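PDB 6QWT: genome polyprotein from Chicken sicinivirus JSY, which probably catalyses RNA-templated RNA synthesis during viral genome replication, this chain being the 3Dpol polymerase released from the polyprotein. Local coordinates for residues P201-G209 / A326-D334. Numbering follows the deposited sequence.
Sequences PGMYGSAVG and AWRILCYGD
A single parallel beta bridge, Ser-206 with Cys-331, lays the loop between helices 191-198 and 212-222 along strand 327-332, an edge strand of the palm sheet of this right-hand-shaped polymerase. The strand ends at Tyr-332, the start of the Tyr-Gly-Asp-Asp signature (motif C) of viral RNA-dependent RNA polymerases. Both bonds of the bridge use Cys-331: Ala-207 N donates nearly straight to Cys-331 O (2.7 Å, 171°), whereas Cys-331 N reaches Gly-205 O by a bent, weak bond of 3.0 Å. Gly-205 O also accepts a hydrogen bond from Asn-309 ND2 of helix 298-316. Two residues before Cys-331, Ile-329 O receives a C-H...O contact from Gly-205 CA at 3.1 Å. With CG anti to the backbone N (chi1 -171°), Leu-330 brings its end to the loop, CD1 packing against Gly-202 CA (3.7 Å) and Ala-207 CB; Phe-219 of helix 212-222 touches both Leu-330 and Ala-207. Near the strand's start, one water accepts from Arg-328 NH1 at the guanidinium edge (2.7 Å) and donates to Gly-202 O and Ile-329 O. At the other end the side chains of Val-208 and Tyr-332 cross at about a right angle in a CH-pi contact, Val-208 CG2 over the centre of one ring face, 4.0 Å from the Tyr-332 ring centroid.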
# COMPACT_ATOMS: atom_id res chain seq x y z
N PRO A 201 4.02 14.07 0.67
CA PRO A 201 2.95 13.35 -0.03
C PRO A 201 2.09 14.31 -0.84
O PRO A 201 1.77 15.42 -0.39
CB PRO A 201 2.16 12.68 1.09
CG PRO A 201 2.47 13.45 2.30
CD PRO A 201 3.84 14.03 2.14
N GLY A 202 1.73 13.88 -2.05
CA GLY A 202 1.13 14.73 -3.05
C GLY A 202 2.09 15.11 -4.16
O GLY A 202 1.66 15.34 -5.30
N MET A 203 3.38 15.19 -3.85
CA MET A 203 4.40 15.41 -4.87
C MET A 203 4.79 14.09 -5.51
O MET A 203 4.55 13.01 -4.97
CB MET A 203 5.63 16.09 -4.27
CG MET A 203 5.48 17.59 -4.08
SD MET A 203 6.89 18.34 -3.24
CE MET A 203 8.19 18.03 -4.42
N TYR A 204 5.40 14.19 -6.70
CA TYR A 204 5.89 13.03 -7.45
C TYR A 204 4.78 12.03 -7.75
O TYR A 204 5.03 10.84 -7.94
CB TYR A 204 7.05 12.35 -6.71
CG TYR A 204 8.06 13.32 -6.17
CD1 TYR A 204 8.80 14.14 -7.02
CD2 TYR A 204 8.27 13.45 -4.80
CE1 TYR A 204 9.73 15.04 -6.53
CE2 TYR A 204 9.19 14.35 -4.30
CZ TYR A 204 9.92 15.14 -5.17
OH TYR A 204 10.84 16.03 -4.67
N GLY A 205 3.54 12.52 -7.80
CA GLY A 205 2.41 11.66 -8.11
C GLY A 205 2.14 10.58 -7.10
O GLY A 205 1.47 9.59 -7.42
N SER A 206 2.64 10.72 -5.87
CA SER A 206 2.53 9.69 -4.85
C SER A 206 1.90 10.26 -3.59
O SER A 206 2.29 11.34 -3.12
CB SER A 206 3.89 9.09 -4.53
OG SER A 206 3.81 8.23 -3.41
N ALA A 207 0.95 9.51 -3.03
CA ALA A 207 0.32 9.86 -1.76
C ALA A 207 0.87 9.06 -0.59
O ALA A 207 0.35 9.17 0.52
CB ALA A 207 -1.20 9.66 -1.86
N VAL A 208 1.92 8.26 -0.82
CA VAL A 208 2.49 7.45 0.25
C VAL A 208 3.05 8.35 1.34
O VAL A 208 3.75 9.34 1.06
CB VAL A 208 3.56 6.51 -0.31
CG1 VAL A 208 4.29 5.78 0.81
CG2 VAL A 208 2.94 5.52 -1.29
N GLY A 209 2.75 8.02 2.59
CA GLY A 209 3.13 8.83 3.72
C GLY A 209 2.13 9.90 4.10
O GLY A 209 2.41 10.70 5.00
N ALA A 326 -0.67 19.41 -18.94
CA ALA A 326 -1.90 19.67 -18.19
C ALA A 326 -2.46 18.35 -17.67
O ALA A 326 -3.43 17.82 -18.20
CB ALA A 326 -2.92 20.42 -19.05
N TRP A 327 -1.84 17.83 -16.61
CA TRP A 327 -2.27 16.58 -16.01
C TRP A 327 -1.74 16.50 -14.59
O TRP A 327 -0.73 17.12 -14.25
CB TRP A 327 -1.81 15.38 -16.84
CG TRP A 327 -0.32 15.32 -17.03
CD1 TRP A 327 0.39 15.87 -18.07
CD2 TRP A 327 0.64 14.70 -16.17
NE1 TRP A 327 1.73 15.62 -17.90
CE2 TRP A 327 1.91 14.91 -16.75
CE3 TRP A 327 0.55 13.99 -14.97
CZ2 TRP A 327 3.08 14.43 -16.16
CZ3 TRP A 327 1.71 13.51 -14.40
CH2 TRP A 327 2.96 13.73 -14.99
N ARG A 328 -2.42 15.72 -13.76
CA ARG A 328 -1.96 15.43 -12.41
C ARG A 328 -2.39 14.02 -12.03
O ARG A 328 -3.52 13.62 -12.28
CB ARG A 328 -2.51 16.44 -11.39
CG ARG A 328 -2.27 16.03 -9.94
CD ARG A 328 -2.66 17.14 -8.98
NE ARG A 328 -1.83 18.33 -9.14
CZ ARG A 328 -0.62 18.46 -8.61
NH1 ARG A 328 -0.10 17.48 -7.88
NH2 ARG A 328 0.07 19.57 -8.80
N ILE A 329 -1.47 13.28 -11.41
CA ILE A 329 -1.72 11.92 -10.95
C ILE A 329 -1.41 11.85 -9.46
O ILE A 329 -0.48 12.50 -8.98
CB ILE A 329 -0.88 10.89 -11.75
CG1 ILE A 329 -1.34 10.85 -13.21
CG2 ILE A 329 -0.99 9.50 -11.13
CD1 ILE A 329 -0.46 9.98 -14.11
N LEU A 330 -2.23 11.10 -8.72
CA LEU A 330 -1.98 10.84 -7.31
C LEU A 330 -2.25 9.37 -7.04
O LEU A 330 -3.37 8.89 -7.27
CB LEU A 330 -2.85 11.72 -6.41
CG LEU A 330 -2.51 11.69 -4.91
CD1 LEU A 330 -1.15 12.30 -4.64
CD2 LEU A 330 -3.60 12.40 -4.13
N CYS A 331 -1.23 8.66 -6.57
CA CYS A 331 -1.26 7.21 -6.44
C CYS A 331 -0.90 6.79 -5.03
O CYS A 331 -0.05 7.40 -4.38
CB CYS A 331 -0.29 6.56 -7.44
SG CYS A 331 -0.80 6.63 -9.17
N TYR A 332 -1.57 5.73 -4.56
CA TYR A 332 -1.15 4.99 -3.37
C TYR A 332 -1.36 3.52 -3.68
O TYR A 332 -2.49 3.03 -3.65
CB TYR A 332 -1.92 5.41 -2.12
CG TYR A 332 -1.22 5.07 -0.81
CD1 TYR A 332 -1.08 6.03 0.20
CD2 TYR A 332 -0.69 3.81 -0.58
CE1 TYR A 332 -0.43 5.72 1.39
CE2 TYR A 332 -0.04 3.50 0.60
CZ TYR A 332 0.09 4.46 1.58
OH TYR A 332 0.73 4.15 2.76
N GLY A 333 -0.27 2.81 -3.98
CA GLY A 333 -0.39 1.43 -4.40
C GLY A 333 -1.09 1.34 -5.75
O GLY A 333 -0.68 1.97 -6.73
N ASP A 334 -2.15 0.55 -5.81
CA ASP A 334 -2.95 0.48 -7.02
C ASP A 334 -4.07 1.52 -7.04
O ASP A 334 -4.80 1.60 -8.03
CB ASP A 334 -3.53 -0.92 -7.19
CG ASP A 334 -4.13 -1.45 -5.91
OD1 ASP A 334 -4.12 -0.71 -4.91
OD2 ASP A 334 -4.61 -2.60 -5.90
O HOH W 1 -0.66 15.01 -6.95